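Local coordinates for protein glycine betaine/carnitine/choline ABC transporter (Staphylococcus aureus subsp. aureus Mu50, PDB 3O66) that probably binds glycine betaine, carnitine, choline or a related compatible solute and delivers it to an ABC importer, as the extracytoplasmic substrate-binding component, at residues 175-178 against 179-182; 248-251 against 252-256; 267-270 against 271-275. All coordinates share one frame; numbering follows the deposited sequence. Where two conformers were deposited one is given.

Contact 1 (175-178 against 179-182)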
# COMPACT_ATOMS: atom_id res chain seq x y z
N PRO A 175 1.34 22.88 3.91
CA PRO A 175 2.12 21.88 3.11
C PRO A 175 3.42 21.54 3.83
O PRO A 175 4.13 22.45 4.25
CB PRO A 175 2.39 22.60 1.78
CG PRO A 175 1.48 23.84 1.79
CD PRO A 175 1.28 24.19 3.25
N MSE A 176 3.71 20.26 4.00
CA MSE A 176 4.81 19.82 4.89
C MSE A 176 5.30 18.43 4.49
O MSE A 176 4.80 17.86 3.54
CB MSE A 176 4.33 19.80 6.35
CG MSE A 176 3.04 18.94 6.55
SE MSE A 176 2.23 19.21 8.27
CE MSE A 176 3.45 18.19 9.37
N GLN A 177 6.26 17.89 5.23
CA GLN A 177 6.71 16.50 5.02
C GLN A 177 5.63 15.53 5.44
O GLN A 177 5.17 15.55 6.58
CB GLN A 177 7.94 16.20 5.87
CG GLN A 177 9.24 16.75 5.38
CD GLN A 177 10.41 15.92 5.88
OE1 GLN A 177 10.66 15.84 7.10
NE2 GLN A 177 11.13 15.29 4.95
N ILE A 178 5.24 14.65 4.51
CA ILE A 178 4.17 13.70 4.73
C ILE A 178 4.45 12.85 5.99
O ILE A 178 3.55 12.57 6.78
CB ILE A 178 3.94 12.83 3.44
CG1 ILE A 178 2.79 11.85 3.59
CG2 ILE A 178 5.19 12.06 3.09
CD1 ILE A 178 1.58 12.42 4.05
N GLY A 179 5.71 12.50 6.19
CA GLY A 179 6.16 11.71 7.35
C GLY A 179 5.79 12.31 8.70
O GLY A 179 5.64 11.58 9.68
N LEU A 180 5.62 13.63 8.73
CA LEU A 180 5.33 14.38 9.95
C LEU A 180 3.85 14.71 10.23
O LEU A 180 3.54 15.23 11.32
CB LEU A 180 6.16 15.66 9.99
CG LEU A 180 7.69 15.49 9.99
CD1 LEU A 180 8.38 16.84 10.28
CD2 LEU A 180 8.09 14.44 11.01
N VAL A 181 2.93 14.39 9.30
CA VAL A 181 1.51 14.73 9.47
C VAL A 181 0.83 13.93 10.59
O VAL A 181 -0.09 14.45 11.24
CB VAL A 181 0.67 14.64 8.12
CG1 VAL A 181 1.31 15.51 7.05
CG2 VAL A 181 0.45 13.19 7.66
N TYR A 182 1.30 12.70 10.85
CA TYR A 182 0.69 11.83 11.87
C TYR A 182 0.89 12.39 13.26
O TYR A 182 -0.08 12.50 14.03
CB TYR A 182 1.19 10.38 11.79
CG TYR A 182 1.21 9.93 10.35
CD1 TYR A 182 0.03 9.56 9.69
CD2 TYR A 182 2.42 9.95 9.64
CE1 TYR A 182 0.04 9.19 8.35
CE2 TYR A 182 2.46 9.57 8.30
CZ TYR A 182 1.29 9.20 7.66
OH TYR A 182 1.41 8.87 6.32
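The selenomethionine side chain of Met-176 reaches over the turn that follows it, its terminal CE lying 3.5 Å from Leu-180 O and 3.8 Å from Leu-180 CB. Farther back along the same chain, CG rests 3.9 Å from Val-181 CG1. A bend at the last torsion (chi3 -75°) turns the methyl group toward the Leu-180 backbone. The other methyl of Val-181, CG2, meets Ile-178 CD1 at 3.9 Å and covers the centre of one face of the Tyr-182 ring, the two neighbours lying roughly at right angles about it. Two backbone bonds tighten the turn beneath these side chains: Leu-180 N donates to Gln-177 O (2.9 Å) and Val-181 N to Ile-178 O (3.2 Å), each spanning three residues and each meeting its acceptor from above the carbonyl plane. Here strand 172-176, at the edge of a five-stranded mixed sheet, passes into helix 181-186, in a type II periplasmic-binding-protein-like alpha/beta lobe. Farther out, Ile-178 packs on Tyr-196 and Val-181 on Ala-193, both of strand 192-196. The hydroxyl of Tyr-182 is hydrogen-bonded to Tyr-196 N, which ties the ring to that strand, while Met-176 also touches Leu-190.

Contact 2 (248-251 against 252-256)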
# COMPACT_ATOMS: atom_id res chain seq x y z
N ILE A 248 -4.52 -9.60 4.50
CA ILE A 248 -4.06 -8.42 5.19
C ILE A 248 -4.99 -7.26 4.91
O ILE A 248 -4.92 -6.64 3.83
CB ILE A 248 -2.59 -8.05 4.81
CG1 ILE A 248 -1.68 -9.29 4.86
CG2 ILE A 248 -2.06 -6.95 5.72
CD1 ILE A 248 -0.24 -9.03 4.48
N SER A 249 -5.90 -6.98 5.85
CA SER A 249 -6.78 -5.81 5.70
C SER A 249 -5.95 -4.54 5.82
O SER A 249 -4.81 -4.60 6.24
CB SER A 249 -7.87 -5.80 6.75
OG SER A 249 -7.34 -5.67 8.06
N THR A 250 -6.52 -3.39 5.47
CA THR A 250 -5.82 -2.13 5.72
C THR A 250 -5.45 -1.91 7.21
O THR A 250 -4.31 -1.52 7.52
CB THR A 250 -6.60 -0.96 5.12
OG1 THR A 250 -6.73 -1.23 3.72
CG2 THR A 250 -5.86 0.38 5.30
N SER A 251 -6.39 -2.21 8.10
CA SER A 251 -6.18 -2.13 9.56
C SER A 251 -5.02 -3.04 10.00
O SER A 251 -4.21 -2.69 10.85
CB SER A 251 -7.46 -2.59 10.30
OG SER A 251 -8.55 -1.71 10.05
N GLU A 252 -4.93 -4.22 9.40
CA GLU A 252 -3.86 -5.16 9.74
C GLU A 252 -2.50 -4.67 9.24
O GLU A 252 -1.50 -4.81 9.94
CB GLU A 252 -4.17 -6.55 9.19
CG GLU A 252 -3.23 -7.63 9.68
CD GLU A 252 -3.33 -7.86 11.19
OE1 GLU A 252 -4.33 -7.43 11.81
OE2 GLU A 252 -2.40 -8.50 11.73
N MSE A 253 -2.46 -4.09 8.04
CA MSE A 253 -1.20 -3.53 7.50
C MSE A 253 -0.73 -2.38 8.38
O MSE A 253 0.47 -2.23 8.57
CB MSE A 253 -1.38 -3.03 6.06
CG MSE A 253 -0.04 -2.74 5.30
SE MSE A 253 1.05 -4.38 5.10
CE MSE A 253 2.44 -4.01 6.43
N GLN A 254 -1.67 -1.55 8.86
CA GLN A 254 -1.32 -0.49 9.80
C GLN A 254 -0.65 -1.08 11.04
O GLN A 254 0.43 -0.61 11.44
CB GLN A 254 -2.55 0.33 10.21
CG GLN A 254 -3.15 1.20 9.08
CD GLN A 254 -4.60 1.53 9.36
OE1 GLN A 254 -5.13 1.15 10.41
NE2 GLN A 254 -5.25 2.23 8.43
N ARG A 255 -1.26 -2.14 11.59
CA ARG A 255 -0.71 -2.81 12.76
C ARG A 255 0.67 -3.42 12.51
O ARG A 255 1.55 -3.34 13.36
CB ARG A 255 -1.65 -3.91 13.34
CG ARG A 255 -2.82 -3.35 14.17
CD ARG A 255 -3.68 -4.49 14.79
NE ARG A 255 -4.48 -5.16 13.75
CZ ARG A 255 -5.66 -4.73 13.31
NH1 ARG A 255 -6.28 -5.41 12.36
NH2 ARG A 255 -6.20 -3.61 13.79
N LEU A 256 0.84 -4.06 11.36
CA LEU A 256 2.11 -4.67 11.02
C LEU A 256 3.16 -3.59 10.85
O LEU A 256 4.28 -3.71 11.35
CB LEU A 256 1.99 -5.52 9.73
CG LEU A 256 1.14 -6.78 9.90
CD1 LEU A 256 0.89 -7.40 8.52
CD2 LEU A 256 1.77 -7.79 10.90
O HOH W 1 -7.99 0.79 10.60
O HOH W 2 -5.02 -0.02 12.76
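Ile-248 sets CG2 against the start of helix 250-261, 4.0 Å from Met-253 CB and 4.1 Å from Leu-256 CD1. With CG2 anti to the backbone N, this methyl is the one that reaches the helix; CG1 turns to helix 267-277, and the side chain also touches Met-27 of helix 19-35. Ser-249 is the N-cap. Its OG sits between backbone N and carbonyl carbon (chi1 63°), which brings it back to accept from Glu-252 N at 3.1 Å; its carbonyl in turn receives Met-253 N, opening the ladder of i to i+4 bonds. Thr-250 continues that ladder to Gln-254 N, and its methyl CG2 lies 3.7 Å from Gln-254 NE2, an amide nitrogen that is hydrogen-bonded to Ser-197 O. Ser-251 serves two neighbours. A water hydrogen-bonded to Ser-251 OG (2.6 Å) donates to Gln-254 OE1, bridging the two side chains; the Ser-251 carbonyl accepts from Arg-255 N. That same Ser-251 O stands over the centre of one face of the Arg-255 guanidinium, 3.5 Å from its plane. In the Glu-252 conformer described, one of two, Arg-255 grips Glu-252 side-on, with NH1 (2.9 Å) and NE both reaching OE1, and the carboxylate oxygen lies in the guanidinium plane. The bend at chi3 (-72°) folds the arginine back over the helix start to make this grip. Ile-248, Met-253 and Leu-256 give the turn an apolar side, the cap and the i to i+3 salt bridge lie near one another on a polar side, and Glu-252 stands at the border. In this conformer its negative charge, in the first turn, would be expected to interact favourably with the helix dipole, and the paired arginine probably offsets part of that charge.

Contact 3 (267-270 against 271-275)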
# COMPACT_ATOMS: atom_id res chain seq x y z
N PRO A 267 11.48 -6.19 9.97
CA PRO A 267 10.41 -6.66 9.07
C PRO A 267 10.38 -8.20 8.92
O PRO A 267 9.27 -8.77 8.85
CB PRO A 267 10.76 -5.99 7.76
CG PRO A 267 11.41 -4.65 8.20
CD PRO A 267 12.21 -5.02 9.42
N ALA A 268 11.54 -8.87 8.90
CA ALA A 268 11.56 -10.33 8.81
C ALA A 268 10.94 -11.00 10.05
O ALA A 268 10.28 -12.04 9.94
CB ALA A 268 12.96 -10.85 8.56
N VAL A 269 11.14 -10.39 11.23
CA VAL A 269 10.54 -10.90 12.45
C VAL A 269 9.04 -10.65 12.45
O VAL A 269 8.25 -11.52 12.84
CB VAL A 269 11.22 -10.28 13.72
CG1 VAL A 269 10.49 -10.68 15.00
CG2 VAL A 269 12.66 -10.72 13.79
N VAL A 270 8.62 -9.46 12.03
CA VAL A 270 7.19 -9.15 11.95
C VAL A 270 6.49 -10.13 10.98
O VAL A 270 5.39 -10.67 11.28
CB VAL A 270 6.96 -7.70 11.47
CG1 VAL A 270 5.44 -7.39 11.23
CG2 VAL A 270 7.63 -6.68 12.45
N ALA A 271 7.13 -10.36 9.83
CA ALA A 271 6.57 -11.28 8.82
C ALA A 271 6.40 -12.70 9.40
O ALA A 271 5.36 -13.32 9.24
CB ALA A 271 7.47 -11.32 7.52
N GLU A 272 7.42 -13.19 10.10
CA GLU A 272 7.37 -14.55 10.63
C GLU A 272 6.35 -14.70 11.75
O GLU A 272 5.65 -15.71 11.79
CB GLU A 272 8.75 -15.02 11.09
CG GLU A 272 8.82 -16.54 11.32
CD GLU A 272 10.25 -17.05 11.50
OE1 GLU A 272 11.07 -16.31 12.10
OE2 GLU A 272 10.56 -18.18 11.05
N GLU A 273 6.25 -13.71 12.63
CA GLU A 273 5.26 -13.76 13.70
C GLU A 273 3.82 -13.82 13.15
O GLU A 273 2.99 -14.61 13.64
CB GLU A 273 5.46 -12.62 14.71
CG GLU A 273 6.77 -12.75 15.46
CD GLU A 273 7.01 -11.69 16.54
OE1 GLU A 273 6.26 -10.67 16.62
OE2 GLU A 273 7.97 -11.89 17.32
N PHE A 274 3.57 -13.03 12.11
CA PHE A 274 2.29 -13.02 11.42
C PHE A 274 2.01 -14.40 10.80
O PHE A 274 0.93 -14.97 10.97
CB PHE A 274 2.26 -11.93 10.35
CG PHE A 274 0.95 -11.80 9.64
CD1 PHE A 274 -0.13 -11.17 10.26
CD2 PHE A 274 0.80 -12.28 8.34
CE1 PHE A 274 -1.38 -11.03 9.61
CE2 PHE A 274 -0.44 -12.15 7.65
CZ PHE A 274 -1.53 -11.52 8.30
N LEU A 275 3.00 -14.95 10.11
CA LEU A 275 2.84 -16.25 9.49
C LEU A 275 2.55 -17.32 10.53
O LEU A 275 1.67 -18.16 10.32
CB LEU A 275 4.07 -16.66 8.66
CG LEU A 275 4.21 -15.90 7.37
CD1 LEU A 275 5.58 -16.14 6.70
CD2 LEU A 275 2.99 -16.20 6.41
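Helix 267-277, close to the C terminus of the chain, opens with a proline in its first turn, and the contact is the run of i to i+4 backbone bonds that follows. Pro-267 O accepts Ala-271 N at 2.8 Å, and Ala-268, Val-269 and Val-270 hand their carbonyls to Glu-272, Glu-273 and Phe-274 in the same way. Along the outer surface, Val-269 and Glu-273 lie side by side and point the same way. Val-269 CG1 comes within 3.6 Å of Glu-273 OE2, while the methylene CG of the glutamate rests 3.3 Å from Val-269 O. Glu-273 keeps its chain extended beyond CG (chi2 -177°), which runs the carboxylate alongside the valine; its other oxygen, OE1, makes a long, weak ion pair with Lys-265. Ala-271 CB nestles 3.4 Å from Pro-267 O, and Phe-274 CB stands 3.5 Å from Val-270 O. On the buried side Val-270 and Phe-274 pack against helix 250-261, and Phe-274 also meets the ring of His-278. Pro-267, Ala-268 and Leu-275 contact Gln-22, His-26 and Leu-30 of helix 19-35, respectively, placing the helix against both of these helices.

How the contacts relate
Following the chain, contact 1 closes the short turn from strand 172-176 into helix 181-186, contact 2 the entry into helix 250-261, and contact 3 the first turns of helix 267-277. They come in series; none nests within or crosses another. Contact 1 stands apart, its nearest atoms about 9 Å from contact 2 and about 17 Å from contact 3, and belongs with the sheet containing strands 172-176 and 192-196. Contacts 2 and 3 touch: Leu-256 CD2 lies 3.7 Å from Val-270 CG1, and Phe-274 meets Ile-248, Leu-256 and, in the conformer given, Glu-252. Together they join the two consecutive helices, and both also face helix 19-35.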